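Local coordinates for prophage MuSo2, 43 kDa tail protein (Shewanella oneidensis, PDB 3CDD) that probably serves as a trimeric hub protein of the baseplate in a Mu-like phage tail, built largely from beta-barrel-type domains, at residues A[191-196]-A[306-311]; A[200-205]-A[280-285]; A[286-291]-A[331-336]; A[319-324]-A[337-342]. All coordinates share one frame; numbering follows the deposited sequence. Where two conformers were deposited one is given.

Interaction 1 of 4, residues A[191-196]-A[306-311]; sequences SLILGD and PVIDEI
Residues 191-194 and 306-309 run side by side in the same direction, and Leu192 pairs with Val307 and Ile193 with Ile308 as parallel bridges. Three backbone bonds join them. Leu192 N donates to Pro306 O at 3.0 Å, Ile308 N to Leu192 O, and Leu194 N to Ile308 O at 3.1 Å. Ser191 begins the contact, with its OG 3.3 Å from CG of the Pro306 ring. Leu192 and Val307 share one face of the sheet, where CD1 of the leucine meets CG2 of the valine at 4.2 Å. Ile193 and Ile308 lie on the other face and touch more loosely. Leu194 carries the far end. Its CG is anti to the backbone N (chi1 177°), which brings CD2 to 3.4 Å from Asp309 OD1 and to 3.7 Å from Ile311 CD1. The leucine and Ile311 side chains cross at about a right angle. Asp309 OD2 is hydrogen-bonded to Tyr285 and to Tyr84 of the second subunit, while its OD1 takes the backbone N of Met312. The contact is a short parallel strand pair, with strand 192-193 added to strand 304-309, whose other pairings are antiparallel, beside the second subunit.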
loop_
_atom_site.group_PDB
_atom_site.type_symbol
_atom_site.label_atom_id
_atom_site.label_comp_id
_atom_site.label_asym_id
_atom_site.label_seq_id
_atom_site.Cartn_x
_atom_site.Cartn_y
_atom_site.Cartn_z
ATOM N N SER A 191 26.600 -21.317 -17.075
ATOM C CA SER A 191 26.718 -20.977 -15.660
ATOM C C SER A 191 26.733 -19.471 -15.481
ATOM O O SER A 191 27.152 -18.737 -16.379
ATOM C CB SER A 191 28.004 -21.568 -15.082
ATOM O OG SER A 191 27.967 -22.974 -15.133
ATOM N N LEU A 192 26.258 -19.018 -14.325
ATOM C CA LEU A 192 26.423 -17.646 -13.917
ATOM C C LEU A 192 27.622 -17.577 -12.965
ATOM O O LEU A 192 27.530 -17.990 -11.803
ATOM C CB LEU A 192 25.145 -17.136 -13.235
ATOM C CG LEU A 192 23.894 -16.958 -14.112
ATOM C CD1 LEU A 192 22.609 -16.971 -13.251
ATOM C CD2 LEU A 192 23.958 -15.636 -14.900
ATOM N N ILE A 193 28.732 -17.048 -13.468
ATOM C CA ILE A 193 30.012 -17.068 -12.761
ATOM C C ILE A 193 30.465 -15.642 -12.449
ATOM O O ILE A 193 30.752 -14.852 -13.361
ATOM C CB ILE A 193 31.117 -17.814 -13.595
ATOM C CG1 ILE A 193 30.630 -19.197 -14.016
ATOM C CG2 ILE A 193 32.427 -17.933 -12.797
ATOM C CD1 ILE A 193 31.324 -19.776 -15.264
ATOM N N LEU A 194 30.478 -15.320 -11.151
ATOM C CA LEU A 194 31.078 -14.093 -10.630
ATOM C C LEU A 194 32.474 -13.857 -11.215
ATOM O O LEU A 194 33.387 -14.683 -11.036
ATOM C CB LEU A 194 31.145 -14.160 -9.098
ATOM C CG LEU A 194 31.794 -13.024 -8.311
ATOM C CD1 LEU A 194 31.154 -11.709 -8.664
ATOM C CD2 LEU A 194 31.625 -13.289 -6.840
ATOM N N GLY A 195 32.622 -12.739 -11.926
ATOM C CA GLY A 195 33.873 -12.414 -12.618
ATOM C C GLY A 195 33.927 -12.804 -14.092
ATOM O O GLY A 195 34.908 -12.493 -14.790
ATOM N N ASP A 196 32.880 -13.480 -14.572
ATOM C CA ASP A 196 32.831 -13.979 -15.956
ATOM C C ASP A 196 31.672 -13.336 -16.714
ATOM O O ASP A 196 31.872 -12.390 -17.467
ATOM C CB ASP A 196 32.759 -15.520 -15.971
ATOM C CG ASP A 196 32.283 -16.110 -17.313
ATOM O OD1 ASP A 196 32.030 -15.369 -18.291
ATOM O OD2 ASP A 196 32.150 -17.351 -17.379
ATOM N N PRO A 306 24.139 -23.502 -13.104
ATOM C CA PRO A 306 25.067 -23.439 -11.962
ATOM C C PRO A 306 25.363 -21.993 -11.530
ATOM O O PRO A 306 25.446 -21.090 -12.352
ATOM C CB PRO A 306 26.343 -24.131 -12.482
ATOM C CG PRO A 306 25.887 -25.007 -13.602
ATOM C CD PRO A 306 24.728 -24.234 -14.247
ATOM N N VAL A 307 25.484 -21.768 -10.238
ATOM C CA VAL A 307 25.741 -20.411 -9.747
ATOM C C VAL A 307 26.992 -20.513 -8.871
ATOM O O VAL A 307 27.023 -21.316 -7.944
ATOM C CB VAL A 307 24.478 -19.809 -9.049
ATOM C CG1 VAL A 307 24.760 -18.451 -8.364
ATOM C CG2 VAL A 307 23.321 -19.665 -10.059
ATOM N N ILE A 308 28.049 -19.786 -9.247
ATOM C CA ILE A 308 29.258 -19.648 -8.410
ATOM C C ILE A 308 29.385 -18.179 -8.022
ATOM O O ILE A 308 29.718 -17.339 -8.861
ATOM C CB ILE A 308 30.568 -20.097 -9.125
ATOM C CG1 ILE A 308 30.358 -21.379 -9.945
ATOM C CG2 ILE A 308 31.716 -20.239 -8.102
ATOM C CD1 ILE A 308 31.611 -21.859 -10.717
ATOM N N ASP A 309 29.092 -17.867 -6.763
ATOM C CA ASP A 309 29.086 -16.485 -6.310
ATOM C C ASP A 309 29.565 -16.416 -4.860
ATOM O O ASP A 309 28.801 -16.662 -3.924
ATOM C CB ASP A 309 27.687 -15.876 -6.469
ATOM C CG ASP A 309 27.672 -14.360 -6.277
ATOM O OD1 ASP A 309 28.541 -13.809 -5.556
ATOM O OD2 ASP A 309 26.770 -13.708 -6.846
ATOM N N GLU A 310 30.839 -16.061 -4.721
ATOM C CA GLU A 310 31.572 -15.978 -3.471
ATOM C C GLU A 310 31.059 -14.818 -2.634
ATOM O O GLU A 310 30.969 -14.934 -1.427
ATOM C CB GLU A 310 33.060 -15.761 -3.808
ATOM C CG GLU A 310 34.058 -16.234 -2.799
ATOM C CD GLU A 310 35.528 -15.943 -3.208
ATOM O OE1 GLU A 310 35.789 -15.379 -4.296
ATOM O OE2 GLU A 310 36.426 -16.281 -2.422
ATOM N N ILE A 311 30.724 -13.698 -3.281
ATOM C CA ILE A 311 30.263 -12.492 -2.571
ATOM C C ILE A 311 28.955 -12.762 -1.814
ATOM O O ILE A 311 28.829 -12.452 -0.621
ATOM C CB ILE A 311 30.061 -11.285 -3.542
ATOM C CG1 ILE A 311 31.416 -10.776 -4.059
ATOM C CG2 ILE A 311 29.278 -10.162 -2.846
ATOM C CD1 ILE A 311 31.326 -9.965 -5.326
#

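Interaction 2 of 4, residues A[200-205]-A[280-285]; sequences AARGRF and SNMAEY
Arg202 and Glu284 lie side by side and point the same way, as cross-strand neighbours in an antiparallel beta ladder. Their backbones form a hydrogen-bonded pair, as do those of Arg204 and Met282. Arg202 NH2 donates to Glu284 OE1 at 2.9 Å in a salt bridge. The oxygen lies close to the guanidinium plane, but the nitrogen approaches from above the carboxylate plane. The two planes are 48° apart. Arg202 NE adds a weak bond to the same oxygen, and one water joins NE, weakly, to OE1. The selenomethionine Met282 covers a guanidinium face, with CE 4.1 Å above its centre. The same methyl is 4.0 Å from Arg204 CB. Arg204 sends its guanidinium away from this group to a salt bridge with Asp79 of the second subunit. Ala201, Arg202 and Phe205 also pair with a strand of that subunit, so the sheet continues across the interface. The other face holds Ala201, Phe205, Ala283 and Tyr285. Ala201 CB rests obliquely against the Tyr285 ring, 3.7 Å from CD2. Phe205 has CG anti to the carbonyl carbon (chi1 -52°), and its ring lies back over the ladder beside Gly203. Phe205 CZ is 4.2 Å from Ala283 CB, and Met282 O sits over a face of the phenyl ring, 3.4 Å from CZ.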
loop_
_atom_site.group_PDB
_atom_site.type_symbol
_atom_site.label_atom_id
_atom_site.label_comp_id
_atom_site.label_asym_id
_atom_site.label_seq_id
_atom_site.Cartn_x
_atom_site.Cartn_y
_atom_site.Cartn_z
ATOM N N ALA A 200 26.104 -7.559 -12.878
ATOM C CA ALA A 200 25.774 -7.101 -11.536
ATOM C C ALA A 200 24.852 -8.105 -10.902
ATOM O O ALA A 200 24.263 -8.936 -11.603
ATOM C CB ALA A 200 25.107 -5.727 -11.592
ATOM N N ALA A 201 24.699 -8.038 -9.579
ATOM C CA ALA A 201 23.817 -8.954 -8.863
ATOM C C ALA A 201 23.358 -8.400 -7.535
ATOM O O ALA A 201 23.974 -7.498 -6.955
ATOM C CB ALA A 201 24.469 -10.307 -8.653
ATOM N N ARG A 202 22.315 -9.018 -7.022
ATOM C CA ARG A 202 21.640 -8.521 -5.856
ATOM C C ARG A 202 21.009 -9.708 -5.127
ATOM O O ARG A 202 20.456 -10.578 -5.774
ATOM C CB ARG A 202 20.560 -7.570 -6.414
ATOM C CG ARG A 202 19.642 -6.921 -5.489
ATOM C CD ARG A 202 18.812 -5.919 -6.270
ATOM N NE ARG A 202 17.547 -6.466 -6.770
ATOM C CZ ARG A 202 16.333 -6.006 -6.464
ATOM N NH1 ARG A 202 16.170 -4.961 -5.653
ATOM N NH2 ARG A 202 15.268 -6.584 -6.992
ATOM N N GLY A 203 21.013 -9.706 -3.789
ATOM C CA GLY A 203 20.414 -10.805 -3.023
ATOM C C GLY A 203 19.772 -10.336 -1.731
ATOM O O GLY A 203 20.045 -9.246 -1.241
ATOM N N ARG A 204 18.900 -11.157 -1.175
ATOM C CA ARG A 204 18.360 -10.896 0.155
ATOM C C ARG A 204 18.060 -12.235 0.788
ATOM O O ARG A 204 17.259 -12.996 0.257
ATOM C CB ARG A 204 17.077 -10.061 0.089
ATOM C CG ARG A 204 16.483 -9.794 1.491
ATOM C CD ARG A 204 15.339 -8.857 1.368
ATOM N NE ARG A 204 15.823 -7.534 0.972
ATOM C CZ ARG A 204 16.148 -6.572 1.837
ATOM N NH1 ARG A 204 16.048 -6.770 3.152
ATOM N NH2 ARG A 204 16.574 -5.405 1.380
ATOM N N PHE A 205 18.695 -12.511 1.916
ATOM C CA PHE A 205 18.576 -13.794 2.599
ATOM C C PHE A 205 18.164 -13.509 4.029
ATOM O O PHE A 205 18.913 -12.902 4.787
ATOM C CB PHE A 205 19.895 -14.573 2.479
ATOM C CG PHE A 205 20.374 -14.678 1.042
ATOM C CD1 PHE A 205 19.910 -15.700 0.209
ATOM C CD2 PHE A 205 21.231 -13.722 0.514
ATOM C CE1 PHE A 205 20.309 -15.774 -1.127
ATOM C CE2 PHE A 205 21.658 -13.795 -0.826
ATOM C CZ PHE A 205 21.188 -14.816 -1.641
ATOM N N SER A 280 11.943 -16.292 1.645
ATOM C CA SER A 280 12.993 -15.725 2.480
ATOM C C SER A 280 14.321 -15.581 1.748
ATOM O O SER A 280 15.255 -14.995 2.274
ATOM C CB SER A 280 13.154 -16.552 3.752
ATOM O OG SER A 280 11.925 -16.614 4.461
ATOM N N ASN A 281 14.395 -16.114 0.529
ATOM C CA ASN A 281 15.608 -16.022 -0.269
ATOM C C ASN A 281 15.325 -15.369 -1.619
ATOM O O ASN A 281 14.289 -15.626 -2.241
ATOM C CB ASN A 281 16.281 -17.386 -0.403
ATOM C CG ASN A 281 16.700 -17.962 0.935
ATOM O OD1 ASN A 281 17.147 -17.239 1.837
ATOM N ND2 ASN A 281 16.554 -19.280 1.080
HETATM N N MSE A 282 16.202 -14.459 -2.030
HETATM C CA MSE A 282 16.122 -13.847 -3.357
HETATM C C MSE A 282 17.551 -13.700 -3.856
HETATM O O MSE A 282 18.437 -13.340 -3.081
HETATM C CB MSE A 282 15.390 -12.488 -3.293
HETATM C CG MSE A 282 15.296 -11.665 -4.609
HETATM SE SE MSE A 282 16.872 -10.505 -4.980
HETATM C CE MSE A 282 16.484 -9.125 -3.745
ATOM N N ALA A 283 17.772 -14.032 -5.133
ATOM C CA ALA A 283 19.036 -13.744 -5.807
ATOM C C ALA A 283 18.735 -13.417 -7.274
ATOM O O ALA A 283 18.064 -14.190 -7.955
ATOM C CB ALA A 283 20.000 -14.919 -5.703
ATOM N N GLU A 284 19.227 -12.272 -7.738
ATOM C CA GLU A 284 18.942 -11.770 -9.085
ATOM C C GLU A 284 20.223 -11.346 -9.751
ATOM O O GLU A 284 20.929 -10.469 -9.229
ATOM C CB GLU A 284 18.007 -10.548 -9.026
ATOM C CG GLU A 284 16.616 -10.904 -8.646
ATOM C CD GLU A 284 15.654 -9.730 -8.650
ATOM O OE1 GLU A 284 16.060 -8.559 -8.893
ATOM O OE2 GLU A 284 14.465 -10.011 -8.405
ATOM N N TYR A 285 20.472 -11.934 -10.920
ATOM C CA TYR A 285 21.676 -11.728 -11.693
ATOM C C TYR A 285 21.377 -10.946 -12.958
ATOM O O TYR A 285 20.567 -11.356 -13.763
ATOM C CB TYR A 285 22.334 -13.099 -12.038
ATOM C CG TYR A 285 22.947 -13.734 -10.787
ATOM C CD1 TYR A 285 22.177 -14.498 -9.906
ATOM C CD2 TYR A 285 24.263 -13.488 -10.454
ATOM C CE1 TYR A 285 22.740 -15.037 -8.713
ATOM C CE2 TYR A 285 24.836 -14.030 -9.293
ATOM C CZ TYR A 285 24.071 -14.787 -8.432
ATOM O OH TYR A 285 24.658 -15.276 -7.293
HETATM O O HOH W 1 18.064 -7.171 -9.710
#

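Interaction 3 of 4, residues A[286-291]-A[331-336]; sequences TVTGWR and GRLAVI
Val287 meets Ala334 and Ile336 on one face of an antiparallel ladder. Its CG2 is 3.9 Å from Ala334 CB and 3.5 Å from Ile336 CD1, and the valine and isoleucine side chains cross at about a right angle. Thr286 and Leu333 lie on the other face, with Thr286 CG2 4.1 Å from Leu333 CD2. Two nearly straight bonds hold this register: Val287 N to Ala334 O at 2.9 Å, and Ala334 N to Val287 O. A third runs from Gly289 N to Arg332 O at 3.0 Å, with the donor above the carbonyl plane. The strand ends at Thr288, and after Gly289 Trp290 folds back. Arg332 CG lies over its five-membered ring, 4.1 Å from the centroid, in a CH-pi contact. The indole ring and the guanidinium plane are 42° apart. Farther out, Trp290 NE1 donates to Ser326 O, while Ile7 and Ile67 pack against both Trp290 and Arg332. Arg332 NE forms a salt bridge with Glu327, and its NH1 bonds to Glu5 O. The aliphatic part of Arg332 thus serves the apolar contact with the indole, while its charged end is satisfied elsewhere, and the buried indole N-H has a backbone acceptor.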
loop_
_atom_site.group_PDB
_atom_site.type_symbol
_atom_site.label_atom_id
_atom_site.label_comp_id
_atom_site.label_asym_id
_atom_site.label_seq_id
_atom_site.Cartn_x
_atom_site.Cartn_y
_atom_site.Cartn_z
ATOM N N THR A 286 22.085 -9.843 -13.135
ATOM C CA THR A 286 21.964 -9.007 -14.316
ATOM C C THR A 286 23.079 -9.415 -15.276
ATOM O O THR A 286 24.272 -9.348 -14.928
ATOM C CB THR A 286 22.129 -7.544 -13.936
ATOM O OG1 THR A 286 21.120 -7.169 -12.961
ATOM C CG2 THR A 286 22.067 -6.649 -15.161
ATOM N N VAL A 287 22.681 -9.831 -16.486
ATOM C CA VAL A 287 23.614 -10.164 -17.552
ATOM C C VAL A 287 23.368 -9.254 -18.772
ATOM O O VAL A 287 22.287 -8.640 -18.905
ATOM C CB VAL A 287 23.525 -11.687 -17.941
ATOM C CG1 VAL A 287 23.837 -12.579 -16.700
ATOM C CG2 VAL A 287 22.160 -12.045 -18.503
ATOM N N THR A 288 24.371 -9.178 -19.647
ATOM C CA THR A 288 24.287 -8.439 -20.889
ATOM C C THR A 288 23.631 -9.310 -21.970
ATOM O O THR A 288 23.997 -10.476 -22.142
ATOM C CB THR A 288 25.700 -7.950 -21.343
ATOM O OG1 THR A 288 26.137 -6.884 -20.491
ATOM C CG2 THR A 288 25.685 -7.423 -22.788
ATOM N N GLY A 289 22.661 -8.745 -22.697
ATOM C CA GLY A 289 21.999 -9.479 -23.782
ATOM C C GLY A 289 20.831 -10.318 -23.288
ATOM O O GLY A 289 20.801 -10.746 -22.162
ATOM N N TRP A 290 19.853 -10.529 -24.144
ATOM C CA TRP A 290 18.713 -11.402 -23.857
ATOM C C TRP A 290 19.038 -12.855 -24.230
ATOM O O TRP A 290 18.319 -13.797 -23.845
ATOM C CB TRP A 290 17.561 -10.935 -24.728
ATOM C CG TRP A 290 16.970 -9.633 -24.331
ATOM C CD1 TRP A 290 17.495 -8.688 -23.466
ATOM C CD2 TRP A 290 15.704 -9.125 -24.764
ATOM N NE1 TRP A 290 16.611 -7.605 -23.354
ATOM C CE2 TRP A 290 15.513 -7.860 -24.139
ATOM C CE3 TRP A 290 14.692 -9.633 -25.596
ATOM C CZ2 TRP A 290 14.364 -7.094 -24.352
ATOM C CZ3 TRP A 290 13.562 -8.871 -25.809
ATOM C CH2 TRP A 290 13.398 -7.622 -25.181
ATOM N N ARG A 291 20.116 -13.016 -24.999
ATOM C CA ARG A 291 20.576 -14.322 -25.477
ATOM C C ARG A 291 21.813 -14.808 -24.744
ATOM O O ARG A 291 22.724 -14.027 -24.414
ATOM C CB ARG A 291 20.905 -14.245 -26.952
ATOM C CG ARG A 291 19.703 -14.055 -27.807
ATOM C CD ARG A 291 19.981 -14.434 -29.244
ATOM N NE ARG A 291 18.830 -14.085 -30.063
ATOM C CZ ARG A 291 17.829 -14.910 -30.347
ATOM N NH1 ARG A 291 17.845 -16.162 -29.893
ATOM N NH2 ARG A 291 16.821 -14.481 -31.103
ATOM N N GLY A 331 21.524 -0.229 -23.178
ATOM C CA GLY A 331 21.664 -1.529 -23.832
ATOM C C GLY A 331 20.633 -2.564 -23.402
ATOM O O GLY A 331 19.713 -2.264 -22.640
ATOM N N ARG A 332 20.779 -3.767 -23.943
ATOM C CA ARG A 332 19.949 -4.908 -23.603
ATOM C C ARG A 332 20.488 -5.632 -22.396
ATOM O O ARG A 332 21.688 -5.930 -22.326
ATOM C CB ARG A 332 19.949 -5.908 -24.739
ATOM C CG ARG A 332 18.844 -5.737 -25.676
ATOM C CD ARG A 332 19.314 -6.127 -27.033
ATOM N NE ARG A 332 18.680 -5.298 -28.042
ATOM C CZ ARG A 332 18.534 -5.649 -29.303
ATOM N NH1 ARG A 332 18.959 -6.839 -29.714
ATOM N NH2 ARG A 332 17.945 -4.807 -30.139
ATOM N N LEU A 333 19.594 -5.949 -21.469
ATOM C CA LEU A 333 19.963 -6.633 -20.244
ATOM C C LEU A 333 18.936 -7.709 -19.961
ATOM O O LEU A 333 17.822 -7.647 -20.445
ATOM C CB LEU A 333 19.984 -5.638 -19.088
ATOM C CG LEU A 333 21.013 -4.517 -19.042
ATOM C CD1 LEU A 333 20.733 -3.676 -17.799
ATOM C CD2 LEU A 333 22.394 -5.108 -18.982
ATOM N N ALA A 334 19.326 -8.716 -19.203
ATOM C CA ALA A 334 18.369 -9.691 -18.692
ATOM C C ALA A 334 18.629 -9.840 -17.213
ATOM O O ALA A 334 19.779 -9.985 -16.767
ATOM C CB ALA A 334 18.476 -11.058 -19.423
ATOM N N VAL A 335 17.566 -9.769 -16.435
ATOM C CA VAL A 335 17.711 -10.007 -15.033
ATOM C C VAL A 335 17.134 -11.377 -14.707
ATOM O O VAL A 335 15.951 -11.604 -14.864
ATOM C CB VAL A 335 17.025 -8.922 -14.196
ATOM C CG1 VAL A 335 17.270 -9.195 -12.736
ATOM C CG2 VAL A 335 17.542 -7.520 -14.593
ATOM N N ILE A 336 17.995 -12.272 -14.232
ATOM C CA ILE A 336 17.631 -13.666 -13.997
ATOM C C ILE A 336 17.472 -13.856 -12.481
ATOM O O ILE A 336 18.426 -13.670 -11.740
ATOM C CB ILE A 336 18.711 -14.581 -14.576
ATOM C CG1 ILE A 336 18.875 -14.302 -16.080
ATOM C CG2 ILE A 336 18.424 -16.063 -14.335
ATOM C CD1 ILE A 336 20.337 -14.215 -16.395
#

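Interaction 4 of 4, residues A[319-324]-A[337-342]; sequences LIASIL and SVVRPD
A classic beta bulge interrupts the hairpin formed by strands 317-328 and 331-339. Ala321 and Ser322 both face Ser337, and the register shifts by one residue there. Ser337 O receives Ala321 N at 2.9 Å and a weak bond from Ser322 N at 3.4 Å. Ser337 N returns a bond to Ser322 O at 3.0 Å. Before the bulge, Leu319 and Val339 form a regular hydrogen-bonded pair. Leu319 N donates to Val339 O at 2.8 Å, and Val339 N donates back to Leu319 O. Between these points Ile320 and Val338 form a non-hydrogen-bonded pair, and their CG1 atoms are 4.3 Å apart.

The side chains sort by face. Ile320 and Val338 share one side, where both pack on Val305 of strand 304-309. Leu319, Val339, Ser322 and Ser337 belong to the other. Val339 has CG2 between its backbone N and carbonyl carbon (chi1 -63°), and this methyl lies 4.0 Å from Ala321 CB. Leu319 CB is 4.1 Å from the same methyl and also packs on Pro341, just past the end of the strand. Ser322 and Ser337 meet through their CB atoms at 3.8 Å. Ser322 OG bonds to Arg26 O in strand 21-27.

The chemistry is mainly backbone bonding with small apolar contacts. One carbonyl accepting two successive N-H groups, the second weakly, accommodates the extra residue, so the hairpin stays bonded on both sides of the bulge.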
loop_
_atom_site.group_PDB
_atom_site.type_symbol
_atom_site.label_atom_id
_atom_site.label_comp_id
_atom_site.label_asym_id
_atom_site.label_seq_id
_atom_site.Cartn_x
_atom_site.Cartn_y
_atom_site.Cartn_z
ATOM N N LEU A 319 17.526 -22.921 -10.140
ATOM C CA LEU A 319 16.466 -22.908 -11.138
ATOM C C LEU A 319 16.112 -21.467 -11.509
ATOM O O LEU A 319 15.899 -20.637 -10.631
ATOM C CB LEU A 319 15.223 -23.641 -10.617
ATOM C CG LEU A 319 14.141 -23.833 -11.703
ATOM C CD1 LEU A 319 14.483 -25.013 -12.616
ATOM C CD2 LEU A 319 12.739 -23.958 -11.109
ATOM N N ILE A 320 16.042 -21.170 -12.803
ATOM C CA ILE A 320 15.566 -19.846 -13.217
ATOM C C ILE A 320 14.055 -19.763 -13.038
ATOM O O ILE A 320 13.300 -20.423 -13.753
ATOM C CB ILE A 320 15.944 -19.476 -14.675
ATOM C CG1 ILE A 320 17.469 -19.518 -14.860
ATOM C CG2 ILE A 320 15.336 -18.100 -15.037
ATOM C CD1 ILE A 320 17.938 -19.138 -16.257
ATOM N N ALA A 321 13.628 -18.918 -12.108
ATOM C CA ALA A 321 12.213 -18.725 -11.802
ATOM C C ALA A 321 11.589 -17.551 -12.572
ATOM O O ALA A 321 10.395 -17.563 -12.890
ATOM C CB ALA A 321 12.014 -18.530 -10.299
ATOM N N SER A 322 12.384 -16.536 -12.877
ATOM C CA SER A 322 11.844 -15.387 -13.557
ATOM C C SER A 322 12.920 -14.694 -14.349
ATOM O O SER A 322 14.079 -14.754 -13.976
ATOM C CB SER A 322 11.316 -14.420 -12.504
ATOM O OG SER A 322 10.534 -13.441 -13.125
ATOM N N ILE A 323 12.531 -13.985 -15.402
ATOM C CA ILE A 323 13.470 -13.200 -16.167
ATOM C C ILE A 323 12.847 -11.867 -16.471
ATOM O O ILE A 323 11.712 -11.826 -16.950
ATOM C CB ILE A 323 13.851 -13.900 -17.530
ATOM C CG1 ILE A 323 14.496 -15.251 -17.278
ATOM C CG2 ILE A 323 14.854 -13.068 -18.282
ATOM C CD1 ILE A 323 14.435 -16.160 -18.522
ATOM N N LEU A 324 13.563 -10.771 -16.196
ATOM C CA LEU A 324 13.178 -9.487 -16.799
ATOM C C LEU A 324 14.110 -9.148 -17.977
ATOM O O LEU A 324 15.318 -8.938 -17.796
ATOM C CB LEU A 324 13.130 -8.356 -15.759
ATOM C CG LEU A 324 12.961 -6.926 -16.309
ATOM C CD1 LEU A 324 11.631 -6.730 -17.044
ATOM C CD2 LEU A 324 13.078 -5.934 -15.097
ATOM N N SER A 337 16.239 -14.141 -12.060
ATOM C CA SER A 337 15.898 -14.475 -10.680
ATOM C C SER A 337 16.011 -15.991 -10.482
ATOM O O SER A 337 15.308 -16.756 -11.160
ATOM C CB SER A 337 14.461 -14.044 -10.420
ATOM O OG SER A 337 14.067 -14.256 -9.080
ATOM N N VAL A 338 16.883 -16.438 -9.580
ATOM C CA VAL A 338 17.146 -17.878 -9.414
ATOM C C VAL A 338 16.747 -18.361 -8.027
ATOM O O VAL A 338 16.851 -17.624 -7.052
ATOM C CB VAL A 338 18.623 -18.240 -9.640
ATOM C CG1 VAL A 338 19.027 -18.028 -11.102
ATOM C CG2 VAL A 338 19.538 -17.437 -8.660
ATOM N N VAL A 339 16.278 -19.601 -7.953
ATOM C CA VAL A 339 15.822 -20.185 -6.686
ATOM C C VAL A 339 16.425 -21.584 -6.562
ATOM O O VAL A 339 16.818 -22.176 -7.585
ATOM C CB VAL A 339 14.267 -20.257 -6.612
ATOM C CG1 VAL A 339 13.634 -18.833 -6.641
ATOM C CG2 VAL A 339 13.693 -21.129 -7.782
ATOM N N ARG A 340 16.519 -22.095 -5.329
ATOM C CA ARG A 340 16.896 -23.493 -5.099
ATOM C C ARG A 340 15.886 -24.383 -5.814
ATOM O O ARG A 340 14.674 -24.182 -5.674
ATOM C CB ARG A 340 16.972 -23.825 -3.594
ATOM N N PRO A 341 16.383 -25.344 -6.614
ATOM C CA PRO A 341 15.576 -26.071 -7.586
ATOM C C PRO A 341 14.457 -26.883 -6.977
ATOM O O PRO A 341 13.556 -27.297 -7.709
ATOM C CB PRO A 341 16.579 -27.026 -8.253
ATOM C CG PRO A 341 17.908 -26.453 -7.976
ATOM C CD PRO A 341 17.782 -25.801 -6.625
ATOM N N ASP A 342 14.524 -27.141 -5.675
ATOM C CA ASP A 342 13.473 -27.894 -4.996
ATOM C C ASP A 342 12.622 -26.965 -4.137
ATOM O O ASP A 342 11.909 -27.414 -3.235
ATOM C CB ASP A 342 14.061 -29.046 -4.164
ATOM C CG ASP A 342 14.820 -28.564 -2.925
ATOM O OD1 ASP A 342 15.362 -27.429 -2.927
ATOM O OD2 ASP A 342 14.878 -29.339 -1.939
#

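Interactions 2 and 3 share strand 281-288, and interactions 3 and 4 share strand 331-339, so these three form a run of antiparallel pairings. Interaction 1 adds a parallel pairing on strand 304-309, itself a neighbour of strand 317-328. Leu192 packs on Val287 and Tyr285, tying interaction 1 to interactions 3 and 2. All four contacts are partly buried. The centre of interaction 4 is about 10 Å from the centre of the chain, that of interaction 1 about 24 Å. Interactions 1 and 2 touch the second subunit; interactions 3 and 4 touch no other chain. A salt bridge marks interaction 2, an indole contact interaction 3, and a bulge interaction 4.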